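Local coordinates for penicillin-binding protein 2B (Streptococcus pneumoniae, PDB 2WAE), which binds penicillin and probably forms the peptide cross-links between adjacent glycan strands of cell-wall peptidoglycan, as a transpeptidase of the pneumococcal elongasome, at residues A[77-82]-A[218-223]; A[386-391]-A[485-490]; A[412-417]-A[461-466]. One frame throughout, in Å; residues are numbered along the deposited sequence.

Contact 1: A[77-82]-A[218-223]; sequences KQVVSF and STSWDR
K77 to V79 run antiparallel to S218 to S220: K77/S220 and V79/S218 are hydrogen-bonded pairs flanking the non-hydrogen-bonded pair Q78/T219, whose CA atoms are 4.5 Å apart. Of the four backbone bonds, S220 N to K77 O is the shortest at 2.8 Å. The longest, S218 N to V79 O, measures 3.0 Å. The short strand axes are well away from antiparallel, at 123°, consistent with strongly twisted or coiled strands; three pairs fall within these segments.

On the face carrying K77, V79, S218 and S220, V79 CG2 packs on S220 CB at 3.6 Å. The lysine has CG between its own N and carbonyl carbon (chi1 60°) and is extended beyond, which carries CE past S220 OG; its side chain crosses that of D222 at about a right angle. The salt bridge, K77 NZ to D222 OD1, is long at 3.5 Å and weak as a hydrogen bond. Further along, S81 OG and S218 OG share a short 2.5 Å hydrogen bond of undecided direction. On the other face a water links Q78 OE1 and T219 OG1, at 3.2 and 3.0 Å.

Strand 72-83 is central and strand 215-225 outermost in this three-stranded antiparallel sheet of the N-terminal, PBP-dimer-family part.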
loop_
_atom_site.group_PDB
_atom_site.type_symbol
_atom_site.label_atom_id
_atom_site.label_comp_id
_atom_site.label_asym_id
_atom_site.label_seq_id
_atom_site.Cartn_x
_atom_site.Cartn_y
_atom_site.Cartn_z
ATOM N N LYS A 77 14.465 23.181 9.762
ATOM C CA LYS A 77 14.667 23.576 11.161
ATOM C C LYS A 77 16.134 23.485 11.588
ATOM O O LYS A 77 16.946 22.885 10.883
ATOM C CB LYS A 77 13.830 22.687 12.082
ATOM C CG LYS A 77 14.183 21.216 11.984
ATOM C CD LYS A 77 13.647 20.401 13.154
ATOM C CE LYS A 77 14.017 18.933 12.988
ATOM N NZ LYS A 77 13.743 18.162 14.228
ATOM N N GLN A 78 16.473 24.046 12.748
ATOM C CA GLN A 78 17.842 23.931 13.254
ATOM C C GLN A 78 17.971 23.084 14.513
ATOM O O GLN A 78 17.162 23.204 15.428
ATOM C CB GLN A 78 18.457 25.311 13.483
ATOM C CG GLN A 78 18.498 26.137 12.218
ATOM C CD GLN A 78 19.394 27.327 12.355
ATOM O OE1 GLN A 78 20.602 27.179 12.512
ATOM N NE2 GLN A 78 18.814 28.522 12.297
ATOM N N VAL A 79 18.997 22.240 14.564
ATOM C CA VAL A 79 19.154 21.309 15.670
ATOM C C VAL A 79 20.551 21.337 16.275
ATOM O O VAL A 79 21.522 21.698 15.615
ATOM C CB VAL A 79 18.894 19.870 15.203
ATOM C CG1 VAL A 79 18.875 18.949 16.403
ATOM C CG2 VAL A 79 17.568 19.782 14.469
ATOM N N VAL A 80 20.661 20.925 17.533
ATOM C CA VAL A 80 21.980 20.731 18.122
ATOM C C VAL A 80 22.616 19.483 17.524
ATOM O O VAL A 80 21.979 18.437 17.471
ATOM C CB VAL A 80 21.903 20.523 19.644
ATOM C CG1 VAL A 80 23.300 20.440 20.219
ATOM C CG2 VAL A 80 21.116 21.645 20.292
ATOM N N SER A 81 23.868 19.598 17.094
ATOM C CA SER A 81 24.634 18.458 16.633
ATOM C C SER A 81 25.807 18.212 17.564
ATOM O O SER A 81 26.300 19.142 18.196
ATOM C CB SER A 81 25.154 18.731 15.229
ATOM O OG SER A 81 24.077 18.667 14.314
ATOM N N PHE A 82 26.255 16.961 17.636
ATOM C CA PHE A 82 27.435 16.591 18.409
ATOM C C PHE A 82 28.407 15.736 17.598
ATOM O O PHE A 82 27.999 14.752 16.976
ATOM C CB PHE A 82 27.026 15.836 19.674
ATOM C CG PHE A 82 28.188 15.448 20.538
ATOM C CD1 PHE A 82 29.090 16.407 20.983
ATOM C CD2 PHE A 82 28.388 14.126 20.892
ATOM C CE1 PHE A 82 30.167 16.058 21.777
ATOM C CE2 PHE A 82 29.466 13.764 21.680
ATOM C CZ PHE A 82 30.357 14.727 22.127
ATOM N N SER A 218 23.309 22.538 13.381
ATOM C CA SER A 218 23.198 22.174 11.988
ATOM C C SER A 218 21.736 22.235 11.590
ATOM O O SER A 218 20.873 22.503 12.428
ATOM C CB SER A 218 23.818 20.799 11.739
ATOM O OG SER A 218 23.029 19.778 12.320
ATOM N N THR A 219 21.469 21.995 10.313
ATOM C CA THR A 219 20.138 22.158 9.754
ATOM C C THR A 219 19.535 20.798 9.484
ATOM O O THR A 219 20.149 19.971 8.820
ATOM C CB THR A 219 20.211 22.948 8.438
ATOM O OG1 THR A 219 20.466 24.325 8.733
ATOM C CG2 THR A 219 18.921 22.831 7.650
ATOM N N SER A 220 18.333 20.572 10.000
ATOM C CA SER A 220 17.594 19.337 9.754
ATOM C C SER A 220 16.232 19.695 9.177
ATOM O O SER A 220 15.964 20.856 8.870
ATOM C CB SER A 220 17.434 18.545 11.052
ATOM O OG SER A 220 16.761 17.321 10.837
ATOM N N TRP A 221 15.379 18.688 9.029
ATOM C CA TRP A 221 14.129 18.837 8.300
ATOM C C TRP A 221 13.071 18.015 9.014
ATOM O O TRP A 221 13.301 16.852 9.323
ATOM C CB TRP A 221 14.308 18.348 6.852
ATOM C CG TRP A 221 15.262 19.207 6.051
ATOM C CD1 TRP A 221 14.967 20.377 5.393
ATOM C CD2 TRP A 221 16.666 18.980 5.845
ATOM N NE1 TRP A 221 16.099 20.882 4.790
ATOM C CE2 TRP A 221 17.153 20.044 5.050
ATOM C CE3 TRP A 221 17.558 17.977 6.249
ATOM C CZ2 TRP A 221 18.491 20.132 4.653
ATOM C CZ3 TRP A 221 18.892 18.069 5.854
ATOM C CH2 TRP A 221 19.343 19.139 5.064
ATOM N N ASP A 222 11.932 18.629 9.318
ATOM C CA ASP A 222 10.757 17.868 9.742
ATOM C C ASP A 222 9.979 17.483 8.494
ATOM O O ASP A 222 9.900 18.250 7.530
ATOM C CB ASP A 222 9.863 18.652 10.715
ATOM C CG ASP A 222 10.286 18.483 12.172
ATOM O OD1 ASP A 222 10.783 17.393 12.534
ATOM O OD2 ASP A 222 10.129 19.442 12.959
ATOM N N ARG A 223 9.438 16.273 8.507
ATOM C CA ARG A 223 8.630 15.799 7.397
ATOM C C ARG A 223 7.171 15.904 7.822
ATOM O O ARG A 223 6.786 15.424 8.894
ATOM C CB ARG A 223 8.992 14.346 7.079
ATOM C CG ARG A 223 8.259 13.742 5.906
ATOM C CD ARG A 223 8.864 14.234 4.617
ATOM N NE ARG A 223 8.633 13.291 3.530
ATOM C CZ ARG A 223 9.129 13.425 2.305
ATOM N NH1 ARG A 223 9.879 14.479 2.014
ATOM N NH2 ARG A 223 8.878 12.506 1.376
HETATM O O HOH W 1 22.432 25.342 10.693
#

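Contact 2: A[386-391]-A[485-490]; sequences SVVKAA and YGLGSA. Unlike the reference sequence in segment 485-490: S489 (reference Thr).
Y485 and L487 reach from one side toward V388, in the 3-10 turn leading into helix 389-398, and A391 in the helix's first turn; every touching side chain is buried. The A391 methyl is the hub. Its CB lies 3.8 Å from Y485 CD2, approaching the ring obliquely, and 4.1 Å from L487 CD1, so ring carbon and leucine branch meet the one methyl from directions roughly at right angles. L487 uses CD1 a second time, against V388 CG1 at 4.3 Å, a looser approach. In both Y485 and L487, CG stands beside the backbone N and anti to the carbonyl carbon (chi1 -81° and -57°), and both CB atoms are directed at the helix although the chain turns between them.

That turn is a Schellman motif closing helix 471-485: L487 N bonds to F482 O and G486 N to G483 O, with G486 at a phi of 108°. The Y485 hydroxyl is hydrogen-bonded to S394 OG, one turn further along helix 389-398, and its ring meets Y531 of helix 525-536 edge to face, which would restrain both ring and hydroxyl.

The SxxK pair lies on another flank. S386, the inferred acyl-ester nucleophile, receives a hydrogen bond from K389 NZ to its OG at 2.9 Å, and K389 NZ also bonds to N445 OD1. Neither S386 nor K389 touches 485-490. The atoms that meet most closely are carbon, with 169 Å² of surface buried, so the contact probably rests on apolar packing between the active-site helix and the end of helix 471-485.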
loop_
_atom_site.group_PDB
_atom_site.type_symbol
_atom_site.label_atom_id
_atom_site.label_comp_id
_atom_site.label_asym_id
_atom_site.label_seq_id
_atom_site.Cartn_x
_atom_site.Cartn_y
_atom_site.Cartn_z
ATOM N N SER A 386 -21.327 -11.457 -9.189
ATOM C CA SER A 386 -21.373 -11.918 -10.571
ATOM C C SER A 386 -20.362 -11.304 -11.548
ATOM O O SER A 386 -20.374 -11.660 -12.726
ATOM C CB SER A 386 -22.784 -11.717 -11.121
ATOM O OG SER A 386 -23.692 -12.524 -10.406
ATOM N N VAL A 387 -19.510 -10.391 -11.090
ATOM C CA VAL A 387 -18.626 -9.668 -12.009
ATOM C C VAL A 387 -17.539 -10.609 -12.487
ATOM O O VAL A 387 -16.850 -10.311 -13.468
ATOM C CB VAL A 387 -17.919 -8.420 -11.383
ATOM C CG1 VAL A 387 -18.897 -7.312 -11.050
ATOM C CG2 VAL A 387 -17.093 -8.801 -10.162
ATOM N N VAL A 388 -17.377 -11.731 -11.783
ATOM C CA VAL A 388 -16.316 -12.678 -12.094
ATOM C C VAL A 388 -16.737 -13.730 -13.117
ATOM O O VAL A 388 -15.923 -14.547 -13.512
ATOM C CB VAL A 388 -15.814 -13.414 -10.838
ATOM C CG1 VAL A 388 -15.373 -12.424 -9.764
ATOM C CG2 VAL A 388 -16.898 -14.351 -10.319
ATOM N N LYS A 389 -17.994 -13.741 -13.542
ATOM C CA LYS A 389 -18.430 -14.717 -14.543
ATOM C C LYS A 389 -17.511 -14.898 -15.770
ATOM O O LYS A 389 -17.407 -16.007 -16.289
ATOM C CB LYS A 389 -19.862 -14.427 -14.986
ATOM C CG LYS A 389 -20.889 -15.326 -14.330
ATOM C CD LYS A 389 -21.744 -14.631 -13.310
ATOM C CE LYS A 389 -22.873 -15.556 -12.904
ATOM N NZ LYS A 389 -23.959 -14.936 -12.082
ATOM N N ALA A 390 -16.852 -13.830 -16.227
ATOM C CA ALA A 390 -15.872 -13.909 -17.314
ATOM C C ALA A 390 -14.697 -14.841 -17.029
ATOM O O ALA A 390 -14.216 -15.546 -17.916
ATOM C CB ALA A 390 -15.343 -12.532 -17.649
ATOM N N ALA A 391 -14.211 -14.822 -15.794
ATOM C CA ALA A 391 -13.088 -15.663 -15.407
ATOM C C ALA A 391 -13.473 -17.136 -15.324
ATOM O O ALA A 391 -12.623 -18.001 -15.491
ATOM C CB ALA A 391 -12.496 -15.197 -14.065
ATOM N N TYR A 485 -6.043 -13.495 -13.842
ATOM C CA TYR A 485 -6.722 -12.209 -13.993
ATOM C C TYR A 485 -6.431 -11.304 -12.796
ATOM O O TYR A 485 -6.763 -10.121 -12.816
ATOM C CB TYR A 485 -8.238 -12.399 -14.094
ATOM C CG TYR A 485 -8.766 -12.799 -15.449
ATOM C CD1 TYR A 485 -8.875 -11.882 -16.496
ATOM C CD2 TYR A 485 -9.189 -14.098 -15.680
ATOM C CE1 TYR A 485 -9.377 -12.272 -17.746
ATOM C CE2 TYR A 485 -9.696 -14.494 -16.905
ATOM C CZ TYR A 485 -9.777 -13.587 -17.933
ATOM O OH TYR A 485 -10.274 -14.026 -19.139
ATOM N N GLY A 486 -5.827 -11.861 -11.749
ATOM C CA GLY A 486 -5.490 -11.069 -10.569
ATOM C C GLY A 486 -6.358 -11.363 -9.356
ATOM O O GLY A 486 -6.073 -10.890 -8.244
ATOM N N LEU A 487 -7.402 -12.160 -9.578
ATOM C CA LEU A 487 -8.367 -12.541 -8.552
ATOM C C LEU A 487 -7.838 -13.642 -7.642
ATOM O O LEU A 487 -7.911 -14.828 -7.979
ATOM C CB LEU A 487 -9.652 -13.005 -9.238
ATOM C CG LEU A 487 -10.268 -11.972 -10.186
ATOM C CD1 LEU A 487 -11.255 -12.608 -11.122
ATOM C CD2 LEU A 487 -10.919 -10.826 -9.420
ATOM N N GLY A 488 -7.281 -13.247 -6.498
ATOM C CA GLY A 488 -6.766 -14.195 -5.519
ATOM C C GLY A 488 -5.257 -14.321 -5.588
ATOM O O GLY A 488 -4.633 -15.044 -4.798
ATOM N N SER A 489 -4.654 -13.612 -6.536
ATOM C CA SER A 489 -3.197 -13.580 -6.611
ATOM C C SER A 489 -2.678 -12.170 -6.366
ATOM O O SER A 489 -3.454 -11.206 -6.317
ATOM C CB SER A 489 -2.732 -14.084 -7.980
ATOM O OG SER A 489 -3.259 -13.274 -9.008
ATOM N N ALA A 490 -1.362 -12.056 -6.226
ATOM C CA ALA A 490 -0.693 -10.765 -6.075
ATOM C C ALA A 490 -0.911 -9.887 -7.313
ATOM O O ALA A 490 -0.772 -10.375 -8.437
ATOM C CB ALA A 490 0.799 -11.012 -5.870
#

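Contact 3: A[412-417]-A[461-466]; sequences PIVFQG and QPNMFV. Unlike the reference sequence in segment 412-417: P412 (reference Ser).
V414 and Q416 hold 461-466 through two backbone hydrogen bonds. N463 N donates to V414 O at 2.9 Å with a bent N-H...O angle of 144°, and Q416 N donates to M464 O at 3.1 Å and a straighter 164°. These bonds point in opposite senses across the pair, one donor from each segment. A type II turn runs from Q461 to M464, and its P462-N463 peptide directs the N463 N-H at V414 O, with N463 in the positive-phi third position; the turn's own bond, M464 N to Q461 O, is weak.

Outward from this backbone core, side chains alternate between two sides of 412-417. On one, N463 OD1 lies 3.4 Å from V414 CG1, the two side chains running alongside each other in the same direction. Q416, with CG anti to its N (chi1 -167°) and the chain bent at the next torsion, lays its CG over one face of the F465 ring, 3.7 Å from the centroid and offset toward the rim. This is a CH-pi contact, with 3.3 Å between Q416 CG and F465 CE1.

On the other side, F415 is buried. Its CD1 meets V466 CG2 at 3.6 Å in an oblique approach, while M464 CG comes to the ring edge near its plane. M464 SD also lies at that edge, 5.4 Å from the F415 centroid, a Met-aromatic contact.

The chemistry is therefore two-layered: two main-chain bonds join irregular surface loops of the transpeptidase region, and beneath them F415 and M464 pack against L453 of helix 445-455, with F509 edge to face on F415.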
loop_
_atom_site.group_PDB
_atom_site.type_symbol
_atom_site.label_atom_id
_atom_site.label_comp_id
_atom_site.label_asym_id
_atom_site.label_seq_id
_atom_site.Cartn_x
_atom_site.Cartn_y
_atom_site.Cartn_z
ATOM N N PRO A 412 -32.765 -24.505 -13.923
ATOM C CA PRO A 412 -32.354 -24.517 -12.527
ATOM C C PRO A 412 -31.360 -25.666 -12.327
ATOM O O PRO A 412 -31.519 -26.732 -12.918
ATOM C CB PRO A 412 -33.670 -24.788 -11.782
ATOM C CG PRO A 412 -34.766 -24.506 -12.786
ATOM C CD PRO A 412 -34.183 -24.875 -14.099
ATOM N N ILE A 413 -30.338 -25.452 -11.512
ATOM C CA ILE A 413 -29.367 -26.502 -11.240
ATOM C C ILE A 413 -29.688 -27.258 -9.939
ATOM O O ILE A 413 -29.636 -26.683 -8.855
ATOM C CB ILE A 413 -27.932 -25.940 -11.211
ATOM C CG1 ILE A 413 -27.661 -25.143 -12.486
ATOM C CG2 ILE A 413 -26.938 -27.066 -11.089
ATOM C CD1 ILE A 413 -27.671 -25.998 -13.742
ATOM N N VAL A 414 -30.026 -28.539 -10.057
ATOM C CA VAL A 414 -30.469 -29.341 -8.922
ATOM C C VAL A 414 -29.509 -30.497 -8.626
ATOM O O VAL A 414 -29.508 -31.496 -9.343
ATOM C CB VAL A 414 -31.876 -29.953 -9.195
ATOM C CG1 VAL A 414 -32.356 -30.788 -8.020
ATOM C CG2 VAL A 414 -32.888 -28.869 -9.532
ATOM N N PHE A 415 -28.707 -30.367 -7.572
ATOM C CA PHE A 415 -27.838 -31.441 -7.080
ATOM C C PHE A 415 -28.569 -32.157 -5.951
ATOM O O PHE A 415 -29.355 -31.550 -5.231
ATOM C CB PHE A 415 -26.534 -30.881 -6.504
ATOM C CG PHE A 415 -25.706 -30.119 -7.497
ATOM C CD1 PHE A 415 -25.218 -30.746 -8.635
ATOM C CD2 PHE A 415 -25.412 -28.789 -7.300
ATOM C CE1 PHE A 415 -24.457 -30.076 -9.558
ATOM C CE2 PHE A 415 -24.644 -28.098 -8.236
ATOM C CZ PHE A 415 -24.177 -28.740 -9.369
ATOM N N GLN A 416 -28.301 -33.441 -5.774
ATOM C CA GLN A 416 -28.912 -34.187 -4.692
ATOM C C GLN A 416 -28.475 -33.706 -3.308
ATOM O O GLN A 416 -27.299 -33.451 -3.070
ATOM C CB GLN A 416 -28.588 -35.658 -4.858
ATOM C CG GLN A 416 -29.425 -36.502 -3.963
ATOM C CD GLN A 416 -30.844 -36.643 -4.460
ATOM O OE1 GLN A 416 -31.102 -36.610 -5.666
ATOM N NE2 GLN A 416 -31.774 -36.822 -3.528
ATOM N N GLY A 417 -29.430 -33.585 -2.394
ATOM C CA GLY A 417 -29.144 -33.127 -1.036
ATOM C C GLY A 417 -28.749 -31.663 -0.958
ATOM O O GLY A 417 -27.869 -31.291 -0.179
ATOM N N GLN A 461 -26.701 -33.551 -14.975
ATOM C CA GLN A 461 -28.004 -34.148 -15.237
ATOM C C GLN A 461 -28.808 -33.817 -13.996
ATOM O O GLN A 461 -28.284 -33.847 -12.886
ATOM C CB GLN A 461 -27.929 -35.673 -15.415
ATOM C CG GLN A 461 -26.980 -36.166 -16.510
ATOM C CD GLN A 461 -27.535 -36.009 -17.926
ATOM O OE1 GLN A 461 -28.748 -35.891 -18.129
ATOM N NE2 GLN A 461 -26.642 -36.017 -18.916
ATOM N N PRO A 462 -30.091 -33.495 -14.170
ATOM C CA PRO A 462 -30.803 -33.017 -12.996
ATOM C C PRO A 462 -30.899 -34.126 -11.952
ATOM O O PRO A 462 -31.065 -35.290 -12.317
ATOM C CB PRO A 462 -32.183 -32.645 -13.554
ATOM C CG PRO A 462 -32.022 -32.580 -15.037
ATOM C CD PRO A 462 -30.945 -33.551 -15.367
ATOM N N ASN A 463 -30.781 -33.760 -10.677
ATOM C CA ASN A 463 -30.889 -34.688 -9.550
ATOM C C ASN A 463 -29.680 -35.612 -9.366
ATOM O O ASN A 463 -29.738 -36.627 -8.676
ATOM C CB ASN A 463 -32.169 -35.526 -9.658
ATOM C CG ASN A 463 -33.395 -34.693 -9.981
ATOM O OD1 ASN A 463 -33.528 -33.550 -9.540
ATOM N ND2 ASN A 463 -34.303 -35.276 -10.747
ATOM N N MET A 464 -28.570 -35.263 -9.995
ATOM C CA MET A 464 -27.397 -36.122 -9.963
ATOM C C MET A 464 -26.792 -36.183 -8.556
ATOM O O MET A 464 -26.802 -35.195 -7.811
ATOM C CB MET A 464 -26.364 -35.618 -10.978
ATOM C CG MET A 464 -25.922 -34.185 -10.739
ATOM S SD MET A 464 -24.839 -33.516 -12.018
ATOM C CE MET A 464 -23.511 -34.724 -12.035
ATOM N N PHE A 465 -26.302 -37.363 -8.185
ATOM C CA PHE A 465 -25.410 -37.478 -7.035
ATOM C C PHE A 465 -24.018 -37.116 -7.566
ATOM O O PHE A 465 -23.547 -37.689 -8.548
ATOM C CB PHE A 465 -25.410 -38.906 -6.485
ATOM C CG PHE A 465 -26.619 -39.259 -5.667
ATOM C CD1 PHE A 465 -26.664 -38.963 -4.311
ATOM C CD2 PHE A 465 -27.695 -39.935 -6.234
ATOM C CE1 PHE A 465 -27.773 -39.311 -3.539
ATOM C CE2 PHE A 465 -28.812 -40.282 -5.472
ATOM C CZ PHE A 465 -28.850 -39.968 -4.121
ATOM N N VAL A 466 -23.362 -36.155 -6.933
ATOM C CA VAL A 466 -22.041 -35.741 -7.394
ATOM C C VAL A 466 -20.923 -36.506 -6.685
ATOM O O VAL A 466 -20.922 -36.656 -5.463
ATOM C CB VAL A 466 -21.828 -34.218 -7.223
ATOM C CG1 VAL A 466 -20.530 -33.785 -7.899
ATOM C CG2 VAL A 466 -22.984 -33.458 -7.831
#

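Contact 1 comes first along the chain, in the PBP-dimer-family part, and closes before the other two begin; contacts 2 and 3 both lie in the transpeptidase region. Contact 3 is nested within the loop closed by contact 2, since 412-417 and 461-466 fall between 386-391 and 485-490. Centres of contacts 1 and 2 are 50 Å apart and those of 1 and 3 74 Å, on opposite sides of the chain's centre, whereas contacts 2 and 3 are 26 Å apart, with nearest atoms about 11 Å. Helix 471-485 runs from just after 461-466 to the Y485 region, leading from the surface loops toward the active-site helix. Contact 2 alone includes the inferred nucleophile; contact 1 belongs to a separate sheet in an elongated molecule.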